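Local coordinates for hypothetical protein aq_1447 (Aquifex aeolicus, PDB 1YVU) that uses short single-stranded DNA guides to bind complementary target strands and cleaves the target RNA, a divalent-cation-dependent endonuclease of the argonaute family, at residues A[183-188]-A[254-258]; A[196-202]-A[239-245]; A[375-380]-A[470-474]. One frame throughout, in Å; residues are numbered along the deposited sequence.

Contact 1: residues A[183-188]-A[254-258]; sequences IRVKPI and ILKPV
K186 and K256 face each other as the hydrogen-bonded pair of an antiparallel ladder and exchange both of their backbone polar groups. The amide N of K186 gives its hydrogen to O of K256 at 2.8 Å, with the donor almost in line with the carbonyl, whereas N of K256 reaches O of K186 at 3.0 Å, tilted 33° out of the carbonyl plane. Two residues further along, beyond the V185-P257 pair, N of V258 is bound to O of R184 at 2.7 Å. Toward the other end, N of I188 bonds only weakly to O of I254. The two prolines, P187 and P257, have no amide hydrogen to offer, and both occupy non-hydrogen-bonded positions, opposite L255 and V185, where none is needed. CA of P187 also lies 3.2 Å from O of I254, a CA-H...O contact.

V185, P187, L255 and P257 share one face of the sheet. CD2 of L255 rests 3.8 Å from CG of P187, the two side chains lying alongside and pointing the same way, and the same methyl crosses to CB of V185. CG1 of V185, anti to the carbonyl carbon (chi1 -86°), is set against P257. L169 of helix 169-175 packs on V185, L255 and P257, and L172 on P257. The other face carries K186 and K256; CB of K186 meets CG2 of V258 at 3.9 Å, and V258 and both lysines touch Q164 of strand 153-165.

Cohesion at this edge of the PAZ sheet thus comes from backbone bonds and a proline-rich apolar face, while the ammonium ends of both lysines lead away.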
ATOM      1  N   ILE A 183      11.647 -10.906  -5.221  1.00 75.52           N
ATOM      2  CA  ILE A 183      11.318 -11.602  -3.994  1.00 72.28           C
ATOM      3  C   ILE A 183      11.635 -10.706  -2.816  1.00 71.52           C
ATOM      4  O   ILE A 183      12.763 -10.252  -2.654  1.00 72.23           O
ATOM      5  CB  ILE A 183      12.007 -12.987  -3.903  1.00 73.01           C
ATOM      6  CG1 ILE A 183      11.345 -13.925  -4.915  1.00 79.76           C
ATOM      7  CG2 ILE A 183      11.900 -13.576  -2.488  1.00 73.53           C
ATOM      8  CD1 ILE A 183      11.939 -15.312  -4.988  1.00 76.86           C
ATOM      9  N   ARG A 184      10.598 -10.400  -2.042  1.00 64.74           N
ATOM     10  CA  ARG A 184      10.735  -9.549  -0.868  1.00 58.17           C
ATOM     11  C   ARG A 184      11.383 -10.369   0.232  1.00 52.09           C
ATOM     12  O   ARG A 184      10.942 -11.482   0.537  1.00 57.40           O
ATOM     13  CB  ARG A 184       9.370  -8.970  -0.434  1.00 61.98           C
ATOM     14  CG  ARG A 184       8.640  -8.181  -1.535  1.00 70.36           C
ATOM     15  CD  ARG A 184       7.800  -6.990  -1.037  1.00 75.40           C
ATOM     16  NE  ARG A 184       7.525  -6.045  -2.133  1.00 80.31           N
ATOM     17  CZ  ARG A 184       6.734  -4.969  -2.060  1.00 81.21           C
ATOM     18  NH1 ARG A 184       6.099  -4.655  -0.940  1.00 74.14           N
ATOM     19  NH2 ARG A 184       6.597  -4.179  -3.120  1.00 78.21           N
ATOM     20  N   VAL A 185      12.530  -9.883   0.688  1.00 46.97           N
ATOM     21  CA  VAL A 185      13.296 -10.532   1.751  1.00 40.60           C
ATOM     22  C   VAL A 185      13.493  -9.593   2.946  1.00 36.92           C
ATOM     23  O   VAL A 185      13.264  -8.396   2.845  1.00 35.20           O
ATOM     24  CB  VAL A 185      14.690 -11.051   1.258  1.00 29.18           C
ATOM     25  CG1 VAL A 185      14.563 -12.404   0.662  1.00 28.61           C
ATOM     26  CG2 VAL A 185      15.301 -10.117   0.246  1.00 31.97           C
ATOM     27  N   LYS A 186      13.881 -10.149   4.088  1.00 37.03           N
ATOM     28  CA  LYS A 186      14.117  -9.364   5.292  1.00 40.49           C
ATOM     29  C   LYS A 186      15.239  -9.967   6.119  1.00 45.39           C
ATOM     30  O   LYS A 186      15.262 -11.194   6.309  1.00 42.42           O
ATOM     31  CB  LYS A 186      12.860  -9.318   6.193  1.00 40.86           C
ATOM     32  CG  LYS A 186      13.052  -8.562   7.541  1.00 40.23           C
ATOM     33  CD  LYS A 186      12.439  -9.285   8.701  1.00 43.61           C
ATOM     34  CE  LYS A 186      12.746  -8.612  10.006  1.00 42.48           C
ATOM     35  NZ  LYS A 186      12.249  -9.453  11.090  1.00 57.89           N
ATOM     36  N   PRO A 187      16.190  -9.121   6.593  1.00 46.01           N
ATOM     37  CA  PRO A 187      17.326  -9.551   7.437  1.00 49.67           C
ATOM     38  C   PRO A 187      16.785  -9.817   8.860  1.00 50.56           C
ATOM     39  O   PRO A 187      15.854  -9.132   9.298  1.00 50.43           O
ATOM     40  CB  PRO A 187      18.243  -8.334   7.419  1.00 44.61           C
ATOM     41  CG  PRO A 187      17.934  -7.683   6.121  1.00 45.82           C
ATOM     42  CD  PRO A 187      16.458  -7.779   6.037  1.00 44.87           C
ATOM     43  N   ILE A 188      17.407 -10.737   9.602  1.00 51.47           N
ATOM     44  CA  ILE A 188      16.911 -11.134  10.927  1.00 56.71           C
ATOM     45  C   ILE A 188      16.630 -10.077  12.012  1.00 58.75           C
ATOM     46  O   ILE A 188      15.451  -9.863  12.369  1.00 59.33           O
ATOM     47  CB  ILE A 188      17.673 -12.387  11.492  1.00 51.46           C
ATOM     48  CG1 ILE A 188      17.459 -13.573  10.529  1.00 50.99           C
ATOM     49  CG2 ILE A 188      17.140 -12.772  12.901  1.00 47.99           C
ATOM     50  CD1 ILE A 188      18.079 -14.897  10.952  1.00 53.14           C
ATOM     51  N   ILE A 254      21.680 -14.216   6.114  1.00 36.01           N
ATOM     52  CA  ILE A 254      20.795 -13.591   7.087  1.00 40.91           C
ATOM     53  C   ILE A 254      19.478 -13.146   6.473  1.00 44.27           C
ATOM     54  O   ILE A 254      18.703 -12.442   7.126  1.00 51.78           O
ATOM     55  CB  ILE A 254      21.437 -12.384   7.805  1.00 38.76           C
ATOM     56  CG1 ILE A 254      21.978 -11.382   6.780  1.00 35.86           C
ATOM     57  CG2 ILE A 254      22.421 -12.865   8.859  1.00 35.98           C
ATOM     58  CD1 ILE A 254      21.765  -9.970   7.186  1.00 37.40           C
ATOM     59  N   LEU A 255      19.225 -13.528   5.223  1.00 47.43           N
ATOM     60  CA  LEU A 255      17.981 -13.144   4.564  1.00 44.80           C
ATOM     61  C   LEU A 255      16.945 -14.238   4.580  1.00 41.57           C
ATOM     62  O   LEU A 255      17.222 -15.386   4.241  1.00 43.96           O
ATOM     63  CB  LEU A 255      18.227 -12.695   3.128  1.00 35.72           C
ATOM     64  CG  LEU A 255      18.994 -11.397   2.966  1.00 31.87           C
ATOM     65  CD1 LEU A 255      19.494 -11.247   1.554  1.00 32.41           C
ATOM     66  CD2 LEU A 255      18.110 -10.253   3.347  1.00 38.56           C
ATOM     67  N   LYS A 256      15.758 -13.865   5.035  1.00 43.46           N
ATOM     68  CA  LYS A 256      14.623 -14.758   5.083  1.00 39.64           C
ATOM     69  C   LYS A 256      13.567 -14.131   4.173  1.00 32.69           C
ATOM     70  O   LYS A 256      13.415 -12.915   4.176  1.00 34.64           O
ATOM     71  CB  LYS A 256      14.108 -14.887   6.523  1.00 45.81           C
ATOM     72  CG  LYS A 256      14.574 -16.156   7.279  1.00 52.14           C
ATOM     73  CD  LYS A 256      13.843 -16.260   8.645  1.00 63.89           C
ATOM     74  CE  LYS A 256      13.946 -17.634   9.336  1.00 58.36           C
ATOM     75  NZ  LYS A 256      12.828 -17.851  10.338  1.00 60.28           N
ATOM     76  N   PRO A 257      12.946 -14.926   3.275  1.00 36.27           N
ATOM     77  CA  PRO A 257      11.903 -14.441   2.358  1.00 31.70           C
ATOM     78  C   PRO A 257      10.634 -14.067   3.062  1.00 33.08           C
ATOM     79  O   PRO A 257      10.332 -14.591   4.124  1.00 28.86           O
ATOM     80  CB  PRO A 257      11.658 -15.633   1.449  1.00 28.24           C
ATOM     81  CG  PRO A 257      13.013 -16.230   1.363  1.00 40.77           C
ATOM     82  CD  PRO A 257      13.467 -16.219   2.793  1.00 36.70           C
ATOM     83  N   VAL A 258       9.912 -13.129   2.468  1.00 37.22           N
ATOM     84  CA  VAL A 258       8.638 -12.649   3.002  1.00 37.98           C
ATOM     85  C   VAL A 258       7.538 -13.086   1.996  1.00 39.77           C
ATOM     86  O   VAL A 258       7.613 -12.751   0.803  1.00 42.73           O
ATOM     87  CB  VAL A 258       8.713 -11.106   3.230  1.00 32.21           C
ATOM     88  CG1 VAL A 258       7.360 -10.542   3.576  1.00 44.10           C
ATOM     89  CG2 VAL A 258       9.685 -10.785   4.365  1.00 34.07           C
TER

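Contact 2: residues A[196-202]-A[239-245]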
ATOM      1  N   VAL A 196      14.642  -8.356  -4.118  1.00 54.04           N
ATOM      2  CA  VAL A 196      15.930  -8.784  -4.678  1.00 55.92           C
ATOM      3  C   VAL A 196      16.178  -8.225  -6.078  1.00 62.48           C
ATOM      4  O   VAL A 196      15.327  -8.342  -6.968  1.00 69.68           O
ATOM      5  CB  VAL A 196      16.061 -10.338  -4.705  1.00 55.20           C
ATOM      6  CG1 VAL A 196      17.409 -10.759  -5.233  1.00 52.34           C
ATOM      7  CG2 VAL A 196      15.889 -10.911  -3.322  1.00 50.34           C
ATOM      8  N   GLN A 197      17.352  -7.614  -6.241  1.00 65.87           N
ATOM      9  CA  GLN A 197      17.767  -7.031  -7.513  1.00 72.36           C
ATOM     10  C   GLN A 197      18.843  -7.873  -8.216  1.00 72.65           C
ATOM     11  O   GLN A 197      18.664  -8.252  -9.385  1.00 70.57           O
ATOM     12  CB  GLN A 197      18.258  -5.587  -7.311  1.00 79.35           C
ATOM     13  CG  GLN A 197      18.550  -4.861  -8.633  1.00 89.88           C
ATOM     14  CD  GLN A 197      18.964  -3.406  -8.493  1.00 94.91           C
ATOM     15  OE1 GLN A 197      19.011  -2.822  -7.390  1.00 94.64           O
ATOM     16  NE2 GLN A 197      19.265  -2.805  -9.635  1.00 94.91           N
ATOM     17  N   ASP A 198      19.950  -8.128  -7.504  1.00 74.21           N
ATOM     18  CA  ASP A 198      21.104  -8.901  -8.008  1.00 74.01           C
ATOM     19  C   ASP A 198      21.653  -9.917  -7.003  1.00 69.81           C
ATOM     20  O   ASP A 198      21.735  -9.634  -5.804  1.00 67.29           O
ATOM     21  CB  ASP A 198      22.256  -7.955  -8.389  1.00 78.67           C
ATOM     22  CG  ASP A 198      22.411  -7.758  -9.900  1.00 82.61           C
ATOM     23  OD1 ASP A 198      21.469  -8.041 -10.682  1.00 78.03           O
ATOM     24  OD2 ASP A 198      23.501  -7.296 -10.303  1.00 84.60           O
ATOM     25  N   VAL A 199      22.024 -11.093  -7.517  1.00 66.04           N
ATOM     26  CA  VAL A 199      22.615 -12.174  -6.726  1.00 56.71           C
ATOM     27  C   VAL A 199      23.930 -12.573  -7.385  1.00 57.71           C
ATOM     28  O   VAL A 199      24.017 -12.711  -8.620  1.00 58.32           O
ATOM     29  CB  VAL A 199      21.682 -13.441  -6.600  1.00 55.17           C
ATOM     30  CG1 VAL A 199      22.402 -14.590  -5.902  1.00 49.99           C
ATOM     31  CG2 VAL A 199      20.455 -13.128  -5.779  1.00 53.49           C
ATOM     32  N   PHE A 200      24.955 -12.701  -6.544  1.00 57.34           N
ATOM     33  CA  PHE A 200      26.278 -13.123  -6.974  1.00 55.74           C
ATOM     34  C   PHE A 200      26.993 -13.878  -5.850  1.00 55.47           C
ATOM     35  O   PHE A 200      26.602 -13.774  -4.688  1.00 54.31           O
ATOM     36  CB  PHE A 200      27.108 -11.940  -7.523  1.00 62.75           C
ATOM     37  CG  PHE A 200      27.528 -10.929  -6.494  1.00 60.00           C
ATOM     38  CD1 PHE A 200      28.825 -10.986  -5.928  1.00 61.35           C
ATOM     39  CD2 PHE A 200      26.660  -9.886  -6.118  1.00 61.87           C
ATOM     40  CE1 PHE A 200      29.261 -10.014  -4.995  1.00 66.13           C
ATOM     41  CE2 PHE A 200      27.078  -8.894  -5.182  1.00 64.32           C
ATOM     42  CZ  PHE A 200      28.383  -8.956  -4.620  1.00 62.14           C
ATOM     43  N   LYS A 201      28.025 -14.638  -6.217  1.00 53.86           N
ATOM     44  CA  LYS A 201      28.816 -15.436  -5.281  1.00 51.74           C
ATOM     45  C   LYS A 201      29.783 -14.605  -4.436  1.00 51.29           C
ATOM     46  O   LYS A 201      30.269 -13.553  -4.877  1.00 49.43           O
ATOM     47  CB  LYS A 201      29.594 -16.521  -6.039  1.00 53.65           C
ATOM     48  CG  LYS A 201      28.730 -17.535  -6.766  1.00 58.80           C
ATOM     49  CD  LYS A 201      29.538 -18.398  -7.731  1.00 59.26           C
ATOM     50  CE  LYS A 201      28.620 -19.073  -8.765  1.00 61.11           C
ATOM     51  NZ  LYS A 201      29.325 -19.541 -10.005  1.00 61.00           N
ATOM     52  N   ALA A 202      30.060 -15.095  -3.225  1.00 49.76           N
ATOM     53  CA  ALA A 202      30.960 -14.434  -2.288  1.00 48.84           C
ATOM     54  C   ALA A 202      32.419 -14.735  -2.586  1.00 48.76           C
ATOM     55  O   ALA A 202      33.312 -14.040  -2.087  1.00 44.04           O
ATOM     56  CB  ALA A 202      30.614 -14.810  -0.885  1.00 43.36           C
ATOM     57  N   ALA A 239      28.665 -19.286  -0.360  1.00 31.71           N
ATOM     58  CA  ALA A 239      27.805 -18.153  -0.053  1.00 29.26           C
ATOM     59  C   ALA A 239      27.533 -17.171  -1.148  1.00 29.30           C
ATOM     60  O   ALA A 239      28.336 -16.986  -2.068  1.00 36.21           O
ATOM     61  CB  ALA A 239      28.304 -17.417   1.147  1.00 29.98           C
ATOM     62  N   PHE A 240      26.372 -16.548  -1.019  1.00 29.07           N
ATOM     63  CA  PHE A 240      25.915 -15.543  -1.948  1.00 29.54           C
ATOM     64  C   PHE A 240      25.684 -14.225  -1.237  1.00 29.55           C
ATOM     65  O   PHE A 240      25.435 -14.157  -0.021  1.00 26.89           O
ATOM     66  CB  PHE A 240      24.600 -15.947  -2.600  1.00 27.61           C
ATOM     67  CG  PHE A 240      24.666 -17.196  -3.405  1.00 29.22           C
ATOM     68  CD1 PHE A 240      24.014 -18.363  -2.959  1.00 27.53           C
ATOM     69  CD2 PHE A 240      25.288 -17.200  -4.662  1.00 27.76           C
ATOM     70  CE1 PHE A 240      23.962 -19.536  -3.765  1.00 32.24           C
ATOM     71  CE2 PHE A 240      25.253 -18.354  -5.490  1.00 33.47           C
ATOM     72  CZ  PHE A 240      24.583 -19.531  -5.041  1.00 36.29           C
ATOM     73  N   LEU A 241      25.855 -13.163  -2.005  1.00 27.24           N
ATOM     74  CA  LEU A 241      25.626 -11.827  -1.512  1.00 28.63           C
ATOM     75  C   LEU A 241      24.536 -11.343  -2.409  1.00 30.14           C
ATOM     76  O   LEU A 241      24.515 -11.637  -3.607  1.00 25.90           O
ATOM     77  CB  LEU A 241      26.865 -10.940  -1.616  1.00 21.53           C
ATOM     78  CG  LEU A 241      28.137 -11.447  -0.938  1.00 26.19           C
ATOM     79  CD1 LEU A 241      29.245 -10.466  -1.072  1.00 25.07           C
ATOM     80  CD2 LEU A 241      27.882 -11.742   0.500  1.00 27.89           C
ATOM     81  N   VAL A 242      23.562 -10.714  -1.763  1.00 31.68           N
ATOM     82  CA  VAL A 242      22.360 -10.198  -2.398  1.00 36.26           C
ATOM     83  C   VAL A 242      22.284  -8.681  -2.307  1.00 35.89           C
ATOM     84  O   VAL A 242      22.416  -8.102  -1.221  1.00 38.25           O
ATOM     85  CB  VAL A 242      21.103 -10.809  -1.712  1.00 34.45           C
ATOM     86  CG1 VAL A 242      19.828 -10.401  -2.440  1.00 25.99           C
ATOM     87  CG2 VAL A 242      21.226 -12.359  -1.614  1.00 30.50           C
ATOM     88  N   VAL A 243      22.055  -8.053  -3.460  1.00 39.47           N
ATOM     89  CA  VAL A 243      21.921  -6.597  -3.546  1.00 41.80           C
ATOM     90  C   VAL A 243      20.424  -6.270  -3.633  1.00 42.07           C
ATOM     91  O   VAL A 243      19.701  -6.810  -4.478  1.00 40.37           O
ATOM     92  CB  VAL A 243      22.686  -5.991  -4.769  1.00 33.32           C
ATOM     93  CG1 VAL A 243      22.719  -4.454  -4.670  1.00 27.38           C
ATOM     94  CG2 VAL A 243      24.103  -6.532  -4.832  1.00 29.81           C
ATOM     95  N   LEU A 244      19.964  -5.429  -2.714  1.00 49.06           N
ATOM     96  CA  LEU A 244      18.565  -5.038  -2.668  1.00 56.47           C
ATOM     97  C   LEU A 244      18.273  -3.699  -3.359  1.00 61.01           C
ATOM     98  O   LEU A 244      19.200  -2.954  -3.691  1.00 62.68           O
ATOM     99  CB  LEU A 244      18.047  -5.081  -1.225  1.00 59.70           C
ATOM    100  CG  LEU A 244      18.207  -6.409  -0.455  1.00 57.85           C
ATOM    101  CD1 LEU A 244      17.498  -6.324   0.883  1.00 57.85           C
ATOM    102  CD2 LEU A 244      17.646  -7.583  -1.225  1.00 54.03           C
ATOM    103  N   GLU A 245      16.981  -3.429  -3.578  1.00 67.67           N
ATOM    104  CA  GLU A 245      16.458  -2.251  -4.287  1.00 74.55           C
ATOM    105  C   GLU A 245      17.130  -0.897  -4.159  1.00 76.56           C
ATOM    106  O   GLU A 245      17.675  -0.363  -5.143  1.00 75.36           O
ATOM    107  CB  GLU A 245      14.960  -2.081  -4.033  1.00 77.38           C
ATOM    108  CG  GLU A 245      14.427  -2.591  -2.700  1.00 82.80           C
ATOM    109  CD  GLU A 245      12.900  -2.674  -2.673  1.00 92.02           C
ATOM    110  OE1 GLU A 245      12.244  -2.869  -3.737  1.00 86.76           O
ATOM    111  OE2 GLU A 245      12.356  -2.565  -1.555  1.00 93.53           O
TER
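The F200 ring receives CB of L241 over one face, a CH-pi contact with CB of L241 4.2 Å from the centroid of the F200 ring and 22° off its normal, and meets CG2 of V243 at its edge, with CE2 of F200 3.8 Å from that methyl. Its CG stands between the backbone N and the carbonyl carbon (chi1 69°), a torsion that folds the ring across onto strand 240-244. The F240 ring has the F200 backbone in its plane at one edge, while CG1 of V199 and CG of K201 approach obliquely; the latter carbon lies 3.8 Å from CE2 of F240, with both side chains running in the same direction.

In the backbone, F200 and L241 form a hydrogen-bonded antiparallel pair, N of L241 reaching O of F200 at 2.9 Å and N of F200 reaching O of L241 at 3.2 Å. At the far end a classic beta bulge sets Q197 and D198 both against V243: O of V243 accepts N of Q197 at 3.0 Å and, weakly, N of D198. N of V243 in turn gives a nearly straight bond (177°) to O of D198, 2.8 Å long.

In the antiparallel sheet of the PAZ domain these are neighbouring strands, flanked by strands 184-187 and 249-251. V199, F240 and V242 pack on L169 and L173 of helix 169-175, whereas L241 turns to W226 and L229 of helix 220-231.

Contact 3: residues A[375-380]-A[470-474]; sequences ELINFL and LLNVA
E375 enters the contact through its aliphatic base, CB lying 3.8 Å from CD1 of L470. L376 follows with both methyls engaged: CD1 meets CD1 of L470 as the two leucines slide past each other in opposite directions, and CD2 reaches CG1 of V473 at 4.1 Å, across the valine at about a right angle. One turn after E375, F379 fills the middle. With CG anti to the backbone N (chi1 -160°), its ring meets three partners. CD2 of L470 lies over one face near the rim, 4.1 Å from CD1 of F379, while L471 and A474 approach obliquely: CD2 of L471 comes within 3.6 Å of CZ of F379, and CB of A474 lies 4.0 Å from CD2 of F379. An alanine here would remove the whole ring and is likely to leave L470, L471 and A474 facing a gap between the helices. L380 closes the row, its CD2 methyl 4.2 Å from CB of A474.

The axes of these segments run 10.4 Å apart at 60°, joining a Mid helix to a PIWI helix, with E341 of helix 337-342 also touching F379. No hydrogen bond or salt bridge links the two segments, which implies that they hold together by apolar packing of methyls and one aromatic ring.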
ATOM      1  N   GLU A 375     -29.444 -14.917 -20.970  1.00 31.34           N
ATOM      2  CA  GLU A 375     -30.250 -14.061 -20.084  1.00 34.55           C
ATOM      3  C   GLU A 375     -29.602 -12.701 -19.868  1.00 37.71           C
ATOM      4  O   GLU A 375     -30.305 -11.683 -19.756  1.00 36.45           O
ATOM      5  CB  GLU A 375     -30.537 -14.743 -18.753  1.00 38.77           C
ATOM      6  CG  GLU A 375     -31.677 -15.736 -18.834  1.00 54.32           C
ATOM      7  CD  GLU A 375     -31.897 -16.547 -17.559  1.00 64.49           C
ATOM      8  OE1 GLU A 375     -31.279 -16.261 -16.498  1.00 61.96           O
ATOM      9  OE2 GLU A 375     -32.713 -17.496 -17.637  1.00 71.71           O
ATOM     10  N   LEU A 376     -28.264 -12.711 -19.850  1.00 37.05           N
ATOM     11  CA  LEU A 376     -27.417 -11.516 -19.725  1.00 37.52           C
ATOM     12  C   LEU A 376     -27.654 -10.630 -20.925  1.00 38.25           C
ATOM     13  O   LEU A 376     -28.145  -9.508 -20.777  1.00 34.32           O
ATOM     14  CB  LEU A 376     -25.949 -11.907 -19.749  1.00 40.80           C
ATOM     15  CG  LEU A 376     -25.238 -12.075 -18.439  1.00 48.85           C
ATOM     16  CD1 LEU A 376     -26.130 -12.762 -17.463  1.00 57.47           C
ATOM     17  CD2 LEU A 376     -23.971 -12.875 -18.686  1.00 55.91           C
ATOM     18  N   ILE A 377     -27.352 -11.204 -22.101  1.00 32.09           N
ATOM     19  CA  ILE A 377     -27.518 -10.577 -23.401  1.00 30.00           C
ATOM     20  C   ILE A 377     -28.914  -9.955 -23.482  1.00 31.61           C
ATOM     21  O   ILE A 377     -29.046  -8.799 -23.905  1.00 36.51           O
ATOM     22  CB  ILE A 377     -27.292 -11.615 -24.564  1.00 25.89           C
ATOM     23  CG1 ILE A 377     -25.808 -11.888 -24.738  1.00 16.60           C
ATOM     24  CG2 ILE A 377     -27.863 -11.130 -25.903  1.00 17.94           C
ATOM     25  CD1 ILE A 377     -25.537 -13.022 -25.672  1.00 20.06           C
ATOM     26  N   ASN A 378     -29.921 -10.659 -22.953  1.00 36.40           N
ATOM     27  CA  ASN A 378     -31.261 -10.116 -23.005  1.00 39.72           C
ATOM     28  C   ASN A 378     -31.508  -8.991 -22.031  1.00 36.91           C
ATOM     29  O   ASN A 378     -32.100  -7.979 -22.415  1.00 34.38           O
ATOM     30  CB  ASN A 378     -32.347 -11.181 -22.922  1.00 40.39           C
ATOM     31  CG  ASN A 378     -33.551 -10.812 -23.769  1.00 45.73           C
ATOM     32  OD1 ASN A 378     -33.521 -10.935 -24.998  1.00 55.84           O
ATOM     33  ND2 ASN A 378     -34.581 -10.274 -23.130  1.00 48.55           N
ATOM     34  N   PHE A 379     -30.949  -9.109 -20.826  1.00 34.26           N
ATOM     35  CA  PHE A 379     -31.110  -8.075 -19.811  1.00 34.28           C
ATOM     36  C   PHE A 379     -30.559  -6.728 -20.304  1.00 35.85           C
ATOM     37  O   PHE A 379     -31.236  -5.689 -20.207  1.00 38.82           O
ATOM     38  CB  PHE A 379     -30.410  -8.477 -18.512  1.00 29.72           C
ATOM     39  CG  PHE A 379     -30.914  -7.737 -17.318  1.00 26.10           C
ATOM     40  CD1 PHE A 379     -32.236  -7.942 -16.861  1.00 30.31           C
ATOM     41  CD2 PHE A 379     -30.097  -6.822 -16.644  1.00 25.54           C
ATOM     42  CE1 PHE A 379     -32.749  -7.240 -15.731  1.00 32.61           C
ATOM     43  CE2 PHE A 379     -30.586  -6.113 -15.524  1.00 30.16           C
ATOM     44  CZ  PHE A 379     -31.923  -6.326 -15.066  1.00 30.82           C
ATOM     45  N   LEU A 380     -29.394  -6.798 -20.951  1.00 36.09           N
ATOM     46  CA  LEU A 380     -28.693  -5.630 -21.488  1.00 35.92           C
ATOM     47  C   LEU A 380     -29.287  -5.076 -22.792  1.00 41.98           C
ATOM     48  O   LEU A 380     -29.128  -3.879 -23.079  1.00 40.75           O
ATOM     49  CB  LEU A 380     -27.197  -5.939 -21.689  1.00 25.76           C
ATOM     50  CG  LEU A 380     -26.295  -6.523 -20.581  1.00 25.29           C
ATOM     51  CD1 LEU A 380     -24.886  -6.645 -21.092  1.00 22.28           C
ATOM     52  CD2 LEU A 380     -26.294  -5.665 -19.325  1.00 22.59           C
ATOM     53  N   LEU A 470     -26.806 -12.156 -12.187  1.00 27.27           N
ATOM     54  CA  LEU A 470     -27.185 -11.466 -13.422  1.00 21.07           C
ATOM     55  C   LEU A 470     -27.064  -9.961 -13.189  1.00 22.11           C
ATOM     56  O   LEU A 470     -26.462  -9.266 -13.984  1.00 14.74           O
ATOM     57  CB  LEU A 470     -28.624 -11.824 -13.776  1.00 30.19           C
ATOM     58  CG  LEU A 470     -29.388 -11.309 -15.003  1.00 37.16           C
ATOM     59  CD1 LEU A 470     -29.235 -12.284 -16.132  1.00 36.17           C
ATOM     60  CD2 LEU A 470     -30.904 -11.189 -14.666  1.00 44.39           C
ATOM     61  N   LEU A 471     -27.526  -9.495 -12.029  1.00 22.07           N
ATOM     62  CA  LEU A 471     -27.452  -8.073 -11.693  1.00 22.73           C
ATOM     63  C   LEU A 471     -26.041  -7.618 -11.398  1.00 25.27           C
ATOM     64  O   LEU A 471     -25.585  -6.604 -11.961  1.00 28.09           O
ATOM     65  CB  LEU A 471     -28.395  -7.706 -10.544  1.00 21.57           C
ATOM     66  CG  LEU A 471     -29.849  -7.637 -11.040  1.00 24.84           C
ATOM     67  CD1 LEU A 471     -30.777  -7.551  -9.891  1.00 24.43           C
ATOM     68  CD2 LEU A 471     -30.091  -6.472 -11.964  1.00 16.70           C
ATOM     69  N   ASN A 472     -25.335  -8.416 -10.587  1.00 20.57           N
ATOM     70  CA  ASN A 472     -23.947  -8.151 -10.204  1.00 21.15           C
ATOM     71  C   ASN A 472     -23.137  -7.967 -11.473  1.00 23.64           C
ATOM     72  O   ASN A 472     -22.529  -6.904 -11.693  1.00 22.15           O
ATOM     73  CB  ASN A 472     -23.392  -9.307  -9.356  1.00 20.99           C
ATOM     74  CG  ASN A 472     -22.004  -9.008  -8.749  1.00 35.12           C
ATOM     75  OD1 ASN A 472     -21.074  -8.578  -9.444  1.00 41.04           O
ATOM     76  ND2 ASN A 472     -21.852  -9.281  -7.452  1.00 42.73           N
ATOM     77  N   VAL A 473     -23.338  -8.909 -12.389  1.00 14.67           N
ATOM     78  CA  VAL A 473     -22.641  -8.920 -13.667  1.00 22.83           C
ATOM     79  C   VAL A 473     -23.039  -7.728 -14.559  1.00 21.74           C
ATOM     80  O   VAL A 473     -22.163  -7.034 -15.074  1.00 16.14           O
ATOM     81  CB  VAL A 473     -22.849 -10.316 -14.357  1.00 20.34           C
ATOM     82  CG1 VAL A 473     -22.422 -10.323 -15.821  1.00 27.80           C
ATOM     83  CG2 VAL A 473     -22.077 -11.383 -13.569  1.00 24.72           C
ATOM     84  N   ALA A 474     -24.350  -7.475 -14.650  1.00 22.53           N
ATOM     85  CA  ALA A 474     -24.951  -6.395 -15.449  1.00 16.77           C
ATOM     86  C   ALA A 474     -24.294  -5.054 -15.192  1.00 13.80           C
ATOM     87  O   ALA A 474     -23.699  -4.480 -16.104  1.00 13.15           O
ATOM     88  CB  ALA A 474     -26.461  -6.288 -15.145  1.00 19.66           C
TER

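Following the chain from the N terminus, strand 184-187 opens contact 1 and strand 194-201 opens contact 2 soon after. Contact 2 closes first, at 239-245, after a largely helical excursion; the chain then passes strand 249-251 and returns at 254-258 to close contact 1, so the shorter loop lies wholly within the longer. The two meet in one PAZ sheet, where I183 O and V196 N probably hydrogen-bond and V185 packs on V196 and L244. Contact 3 comes later, in series, closing a 90-residue separation between 375-380 and 470-474. Its centre is about 47 Å from that of contact 1: the first two tie together strands of the PAZ domain, the third ties Mid to PIWI.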